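PDB 1ZJJ: uncharacterized protein from Pyrococcus horikoshii, which is of unknown exact function but probably acts as a magnesium-dependent phosphatase of the haloacid dehalogenase (HAD) superfamily. Local coordinates for residues S69-R74 with V95-A100; V122-D127 with A146-T151. All blocks are in the same frame, centred on the assembly; numbering follows the deposited sequence.

Contact 1: residues S69-R74 with V95-A100; sequences SGLATR and VKEMQA
Two helices that precede and follow strand 86-89 in the chain, 69-80 and 92-101, meet here through Arg74 and Glu97. Over these segments their axes approach to 8.9 Å and run nearly parallel, at 21°, and the surface buried between them is a modest 269 Å². The main polar link is a salt bridge: Arg74 NE lies 2.8 Å from Glu97 OE1 with an N-H...O angle of 164°, the oxygen sitting at the edge of the guanidinium, in its plane. Arg74 CG stands anti to the backbone N and chi2 is extended, which brings CD to 3.1 Å from Glu97 O; the bend at chi3 (69°) then turns NE to Glu97 OE1. Glu97 CB lies 3.7 Å from Gly70 O; beyond CG the chain bends at chi2, carrying the carboxylate to Arg74 and setting OE2 3.6 Å from Leu71 CB. Ala100 CB closes on Arg74 CD at 3.8 Å. Beside the ion pair the contact is apolar: the doubly bent chain of Met98 brings CE to 3.8 Å from Arg74 CA. The same methionine packs on Ile86 and Val88 of strand 86-89, the helix pair lies over strand 121-124, and Ala72 faces helix 190-199.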
ATOM      1  N   SER B  69       2.170  15.525  13.356  1.00 15.18           N
ATOM      2  CA  SER B  69       3.151  15.065  12.385  1.00 15.01           C
ATOM      3  C   SER B  69       3.230  16.077  11.242  1.00 13.77           C
ATOM      4  O   SER B  69       4.281  16.258  10.644  1.00 13.56           O
ATOM      5  CB  SER B  69       2.790  13.672  11.853  1.00 14.06           C
ATOM      6  OG  SER B  69       1.540  13.652  11.197  1.00 13.63           O
ATOM      7  N   GLY B  70       2.111  16.739  10.958  1.00 15.57           N
ATOM      8  CA  GLY B  70       2.085  17.730   9.893  1.00 15.50           C
ATOM      9  C   GLY B  70       2.991  18.906  10.204  1.00 14.05           C
ATOM     10  O   GLY B  70       3.700  19.408   9.332  1.00 17.42           O
ATOM     11  N   LEU B  71       2.957  19.357  11.451  1.00 14.55           N
ATOM     12  CA  LEU B  71       3.803  20.477  11.792  1.00 15.68           C
ATOM     13  C   LEU B  71       5.250  20.026  11.829  1.00 16.55           C
ATOM     14  O   LEU B  71       6.154  20.712  11.370  1.00 17.81           O
ATOM     15  CB  LEU B  71       3.382  20.993  13.169  1.00 15.64           C
ATOM     16  CG  LEU B  71       4.429  21.917  13.794  1.00 19.22           C
ATOM     17  CD1 LEU B  71       4.464  23.293  13.125  1.00 18.42           C
ATOM     18  CD2 LEU B  71       4.185  22.171  15.282  1.00 19.15           C
ATOM     19  N   ALA B  72       5.513  18.823  12.331  1.00 15.79           N
ATOM     20  CA  ALA B  72       6.867  18.276  12.328  1.00 14.65           C
ATOM     21  C   ALA B  72       7.390  18.133  10.895  1.00 15.72           C
ATOM     22  O   ALA B  72       8.579  18.337  10.635  1.00 15.14           O
ATOM     23  CB  ALA B  72       6.882  16.913  13.034  1.00 14.82           C
ATOM     24  N   THR B  73       6.500  17.775   9.971  1.00 15.20           N
ATOM     25  CA  THR B  73       6.882  17.612   8.573  1.00 15.23           C
ATOM     26  C   THR B  73       7.305  18.960   7.984  1.00 15.75           C
ATOM     27  O   THR B  73       8.336  19.054   7.323  1.00 16.10           O
ATOM     28  CB  THR B  73       5.720  17.008   7.742  1.00 15.71           C
ATOM     29  OG1 THR B  73       5.411  15.697   8.238  1.00 14.40           O
ATOM     30  CG2 THR B  73       6.103  16.895   6.278  1.00 15.97           C
ATOM     31  N   ARG B  74       6.511  20.000   8.227  1.00 16.62           N
ATOM     32  CA  ARG B  74       6.847  21.334   7.734  1.00 16.57           C
ATOM     33  C   ARG B  74       8.199  21.765   8.298  1.00 17.11           C
ATOM     34  O   ARG B  74       9.059  22.245   7.562  1.00 15.74           O
ATOM     35  CB  ARG B  74       5.775  22.358   8.137  1.00 17.85           C
ATOM     36  CG  ARG B  74       6.238  23.821   8.028  1.00 20.17           C
ATOM     37  CD  ARG B  74       5.072  24.828   8.028  1.00 20.43           C
ATOM     38  NE  ARG B  74       4.354  24.940   9.301  1.00 20.90           N
ATOM     39  CZ  ARG B  74       4.834  25.525  10.400  1.00 24.52           C
ATOM     40  NH1 ARG B  74       6.048  26.062  10.409  1.00 26.17           N
ATOM     41  NH2 ARG B  74       4.090  25.589  11.496  1.00 25.51           N
ATOM     42  N   VAL B  95      -2.404  19.985   4.451  1.00 20.69           N
ATOM     43  CA  VAL B  95      -2.400  20.973   3.379  1.00 21.31           C
ATOM     44  C   VAL B  95      -2.066  22.349   3.934  1.00 21.18           C
ATOM     45  O   VAL B  95      -1.295  23.094   3.332  1.00 20.74           O
ATOM     46  CB  VAL B  95      -3.765  21.049   2.651  1.00 22.03           C
ATOM     47  CG1 VAL B  95      -3.812  22.296   1.772  1.00 21.75           C
ATOM     48  CG2 VAL B  95      -3.971  19.810   1.786  1.00 22.85           C
ATOM     49  N   LYS B  96      -2.648  22.681   5.085  1.00 22.76           N
ATOM     50  CA  LYS B  96      -2.407  23.970   5.728  1.00 22.56           C
ATOM     51  C   LYS B  96      -0.940  24.164   6.102  1.00 21.27           C
ATOM     52  O   LYS B  96      -0.379  25.246   5.914  1.00 19.88           O
ATOM     53  CB  LYS B  96      -3.266  24.098   6.983  1.00 25.75           C
ATOM     54  CG  LYS B  96      -4.754  23.958   6.732  1.00 30.71           C
ATOM     55  CD  LYS B  96      -5.473  25.274   6.903  1.00 33.66           C
ATOM     56  CE  LYS B  96      -6.881  25.184   6.343  1.00 35.72           C
ATOM     57  NZ  LYS B  96      -7.861  25.945   7.166  1.00 38.04           N
ATOM     58  N   GLU B  97      -0.324  23.120   6.649  1.00 18.40           N
ATOM     59  CA  GLU B  97       1.082  23.194   7.037  1.00 18.83           C
ATOM     60  C   GLU B  97       1.971  23.375   5.813  1.00 17.78           C
ATOM     61  O   GLU B  97       2.964  24.096   5.866  1.00 19.95           O
ATOM     62  CB  GLU B  97       1.505  21.924   7.787  1.00 20.22           C
ATOM     63  CG  GLU B  97       0.795  21.723   9.110  1.00 20.06           C
ATOM     64  CD  GLU B  97       1.184  22.748  10.166  1.00 22.63           C
ATOM     65  OE1 GLU B  97       1.959  23.684   9.861  1.00 24.18           O
ATOM     66  OE2 GLU B  97       0.704  22.616  11.313  1.00 25.29           O
ATOM     67  N   MET B  98       1.625  22.719   4.713  1.00 17.04           N
ATOM     68  CA  MET B  98       2.427  22.844   3.502  1.00 19.04           C
ATOM     69  C   MET B  98       2.229  24.229   2.885  1.00 20.65           C
ATOM     70  O   MET B  98       3.166  24.816   2.342  1.00 19.55           O
ATOM     71  CB  MET B  98       2.073  21.738   2.502  1.00 18.92           C
ATOM     72  CG  MET B  98       2.423  20.323   2.987  1.00 18.75           C
ATOM     73  SD  MET B  98       4.185  20.123   3.394  1.00 18.58           S
ATOM     74  CE  MET B  98       4.175  20.513   5.156  1.00 17.37           C
ATOM     75  N   GLN B  99       1.014  24.759   2.982  1.00 21.88           N
ATOM     76  CA  GLN B  99       0.744  26.090   2.450  1.00 23.17           C
ATOM     77  C   GLN B  99       1.588  27.098   3.226  1.00 23.02           C
ATOM     78  O   GLN B  99       2.124  28.045   2.650  1.00 22.61           O
ATOM     79  CB  GLN B  99      -0.744  26.434   2.583  1.00 23.60           C
ATOM     80  CG  GLN B  99      -1.648  25.518   1.777  1.00 27.01           C
ATOM     81  CD  GLN B  99      -3.121  25.867   1.897  1.00 28.02           C
ATOM     82  OE1 GLN B  99      -3.619  26.145   2.986  1.00 31.20           O
ATOM     83  NE2 GLN B  99      -3.829  25.831   0.775  1.00 30.93           N
ATOM     84  N   ALA B 100       1.715  26.873   4.533  1.00 22.00           N
ATOM     85  CA  ALA B 100       2.496  27.747   5.397  1.00 22.37           C
ATOM     86  C   ALA B 100       3.964  27.824   4.976  1.00 23.96           C
ATOM     87  O   ALA B 100       4.627  28.835   5.212  1.00 22.60           O
ATOM     88  CB  ALA B 100       2.392  27.274   6.836  1.00 22.93           C
TER

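Contact 2: residues V122-D127 with A146-T151; sequences VVVGLD and ATFIGT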
ATOM      1  N   VAL B 122       6.987  15.300  -2.502  1.00 18.49           N
ATOM      2  CA  VAL B 122       5.696  14.641  -2.368  1.00 17.18           C
ATOM      3  C   VAL B 122       5.514  14.326  -0.885  1.00 16.11           C
ATOM      4  O   VAL B 122       6.338  13.636  -0.286  1.00 18.29           O
ATOM      5  CB  VAL B 122       5.626  13.335  -3.177  1.00 18.21           C
ATOM      6  CG1 VAL B 122       4.288  12.651  -2.927  1.00 17.56           C
ATOM      7  CG2 VAL B 122       5.795  13.631  -4.662  1.00 20.48           C
ATOM      8  N   VAL B 123       4.454  14.862  -0.289  1.00 16.45           N
ATOM      9  CA  VAL B 123       4.175  14.659   1.130  1.00 15.21           C
ATOM     10  C   VAL B 123       2.910  13.813   1.277  1.00 15.93           C
ATOM     11  O   VAL B 123       1.843  14.168   0.765  1.00 15.56           O
ATOM     12  CB  VAL B 123       4.006  16.014   1.854  1.00 15.05           C
ATOM     13  CG1 VAL B 123       3.675  15.788   3.322  1.00 15.58           C
ATOM     14  CG2 VAL B 123       5.291  16.830   1.742  1.00 13.90           C
ATOM     15  N   VAL B 124       3.037  12.695   1.984  1.00 14.91           N
ATOM     16  CA  VAL B 124       1.930  11.766   2.154  1.00 14.86           C
ATOM     17  C   VAL B 124       1.535  11.562   3.604  1.00 15.64           C
ATOM     18  O   VAL B 124       2.349  11.146   4.422  1.00 14.94           O
ATOM     19  CB  VAL B 124       2.297  10.385   1.563  1.00 15.63           C
ATOM     20  CG1 VAL B 124       1.086   9.453   1.573  1.00 15.23           C
ATOM     21  CG2 VAL B 124       2.846  10.554   0.153  1.00 17.36           C
ATOM     22  N   GLY B 125       0.276  11.862   3.907  1.00 15.06           N
ATOM     23  CA  GLY B 125      -0.251  11.670   5.243  1.00 15.94           C
ATOM     24  C   GLY B 125      -1.547  10.899   5.080  1.00 16.65           C
ATOM     25  O   GLY B 125      -1.848  10.417   3.983  1.00 16.25           O
ATOM     26  N   LEU B 126      -2.319  10.772   6.152  1.00 14.91           N
ATOM     27  CA  LEU B 126      -3.587  10.063   6.071  1.00 16.94           C
ATOM     28  C   LEU B 126      -4.557  10.848   5.179  1.00 16.06           C
ATOM     29  O   LEU B 126      -4.840  12.009   5.438  1.00 16.76           O
ATOM     30  CB  LEU B 126      -4.201   9.894   7.465  1.00 14.98           C
ATOM     31  CG  LEU B 126      -5.628   9.333   7.468  1.00 16.75           C
ATOM     32  CD1 LEU B 126      -5.614   7.899   6.954  1.00 18.06           C
ATOM     33  CD2 LEU B 126      -6.210   9.393   8.878  1.00 19.01           C
ATOM     34  N   ASP B 127      -5.058  10.206   4.129  1.00 18.51           N
ATOM     35  CA  ASP B 127      -5.998  10.852   3.217  1.00 18.69           C
ATOM     36  C   ASP B 127      -7.278  10.028   3.138  1.00 18.16           C
ATOM     37  O   ASP B 127      -7.339   9.023   2.435  1.00 17.30           O
ATOM     38  CB  ASP B 127      -5.385  10.986   1.823  1.00 18.98           C
ATOM     39  CG  ASP B 127      -6.300  11.717   0.855  1.00 18.46           C
ATOM     40  OD1 ASP B 127      -7.431  12.070   1.251  1.00 17.71           O
ATOM     41  OD2 ASP B 127      -5.888  11.935  -0.301  1.00 18.75           O
ATOM     42  N   ALA B 146      11.172  13.523  -7.210  1.00 19.46           N
ATOM     43  CA  ALA B 146      10.581  14.262  -6.099  1.00 16.88           C
ATOM     44  C   ALA B 146      10.834  13.548  -4.785  1.00 17.70           C
ATOM     45  O   ALA B 146      10.838  12.319  -4.736  1.00 18.70           O
ATOM     46  CB  ALA B 146       9.087  14.418  -6.311  1.00 18.60           C
ATOM     47  N   THR B 147      11.040  14.317  -3.721  1.00 17.29           N
ATOM     48  CA  THR B 147      11.263  13.734  -2.403  1.00 18.03           C
ATOM     49  C   THR B 147       9.999  12.962  -2.001  1.00 16.68           C
ATOM     50  O   THR B 147       8.885  13.388  -2.296  1.00 17.63           O
ATOM     51  CB  THR B 147      11.530  14.826  -1.342  1.00 16.84           C
ATOM     52  OG1 THR B 147      12.476  15.775  -1.853  1.00 21.12           O
ATOM     53  CG2 THR B 147      12.095  14.201  -0.073  1.00 18.72           C
ATOM     54  N   PHE B 148      10.183  11.824  -1.344  1.00 15.12           N
ATOM     55  CA  PHE B 148       9.073  10.993  -0.892  1.00 15.29           C
ATOM     56  C   PHE B 148       9.068  11.140   0.631  1.00 14.80           C
ATOM     57  O   PHE B 148       9.933  10.595   1.316  1.00 14.61           O
ATOM     58  CB  PHE B 148       9.329   9.538  -1.321  1.00 14.88           C
ATOM     59  CG  PHE B 148       8.263   8.548  -0.898  1.00 15.04           C
ATOM     60  CD1 PHE B 148       7.068   8.960  -0.312  1.00 16.30           C
ATOM     61  CD2 PHE B 148       8.468   7.185  -1.109  1.00 15.06           C
ATOM     62  CE1 PHE B 148       6.090   8.018   0.060  1.00 16.86           C
ATOM     63  CE2 PHE B 148       7.501   6.238  -0.743  1.00 16.60           C
ATOM     64  CZ  PHE B 148       6.314   6.652  -0.160  1.00 15.86           C
ATOM     65  N   ILE B 149       8.110  11.912   1.141  1.00 14.90           N
ATOM     66  CA  ILE B 149       7.980  12.176   2.578  1.00 14.48           C
ATOM     67  C   ILE B 149       6.660  11.660   3.155  1.00 14.69           C
ATOM     68  O   ILE B 149       5.582  11.974   2.642  1.00 16.55           O
ATOM     69  CB  ILE B 149       8.044  13.694   2.865  1.00 14.82           C
ATOM     70  CG1 ILE B 149       9.337  14.275   2.298  1.00 16.92           C
ATOM     71  CG2 ILE B 149       7.953  13.954   4.372  1.00 14.11           C
ATOM     72  CD1 ILE B 149       9.278  15.780   2.078  1.00 18.40           C
ATOM     73  N   GLY B 150       6.749  10.877   4.225  1.00 13.34           N
ATOM     74  CA  GLY B 150       5.556  10.348   4.863  1.00 14.30           C
ATOM     75  C   GLY B 150       5.394  10.981   6.233  1.00 15.68           C
ATOM     76  O   GLY B 150       6.356  11.051   6.987  1.00 15.44           O
ATOM     77  N   THR B 151       4.193  11.447   6.569  1.00 14.64           N
ATOM     78  CA  THR B 151       4.004  12.082   7.869  1.00 15.22           C
ATOM     79  C   THR B 151       4.200  11.140   9.050  1.00 14.22           C
ATOM     80  O   THR B 151       4.791  11.525  10.053  1.00 13.57           O
ATOM     81  CB  THR B 151       2.606  12.749   7.999  1.00 15.30           C
ATOM     82  OG1 THR B 151       1.578  11.762   7.857  1.00 18.42           O
ATOM     83  CG2 THR B 151       2.432  13.831   6.941  1.00 16.52           C
TER
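Val122 to Val124 pair in parallel with Phe148 to Gly150, the two strands of a beta-alpha-beta unit whose connecting helix is 132-143; they form the middle of the four-stranded sheet. Their axes lie 4.7 Å apart. The ladder has four backbone hydrogen bonds: Val122 N to Thr147 O, Ile149 N to Val122 O, Val124 N to Ile149 O and Thr151 N to Val124 O, the last 2.8 Å long. Side chains alternate between faces. On one, Val124 CG2 comes within 4.1 Å of Phe148 CE1, approaching the ring obliquely, and both residues pack on Leu174 of helix 167-178. On the other, Ile149 can be followed outward: CB is 3.6 Å from Val122 O, CG1, anti to the carbonyl carbon and beside the backbone N (chi1 -56°), is still 4.0 Å from that oxygen, and CD1 ends 4.1 Å from Val123 CG2. Met77 of helix 69-80 touches both Val123 and Ile149. Just past the strands, Thr151 OG1 stands 3.2 Å from Gly125 CA, and the hydroxyl of Thr151 has a weak hydrogen bond to Ser43 OG. An alanine here would lose both branches and is likely to leave Gly125 less closely packed and Ser43 without that weak partner. The methyl branch, Thr151 CG2, lies 3.7 Å from Val124 O.

How the contacts relate
From the N terminus, the chain leaves strand 66-68, an outermost strand of the six-stranded sheet, directly into helix 69-80, passes through strand 86-89 and runs on into helix 92-101, nearly parallel to the first; contact 1 thus closes a loop with 20 residues between its segments. Only afterwards does contact 2 open at strand 121-124, run through helix 132-143 and close at strand 147-150. The loops are in series, neither nested nor crossed, yet their centres are only 11 Å apart. Met98 SD packs 3.8 Å from Val123 CG2, and Thr73 CG2 lies 4.0 Å from Ile149 CG2, seating helices 69-80 and 92-101 against the Val123 and Ile149 face of the four-stranded sheet. Near the strand ends, Ser69 CB approaches Thr151 O to 3.4 Å.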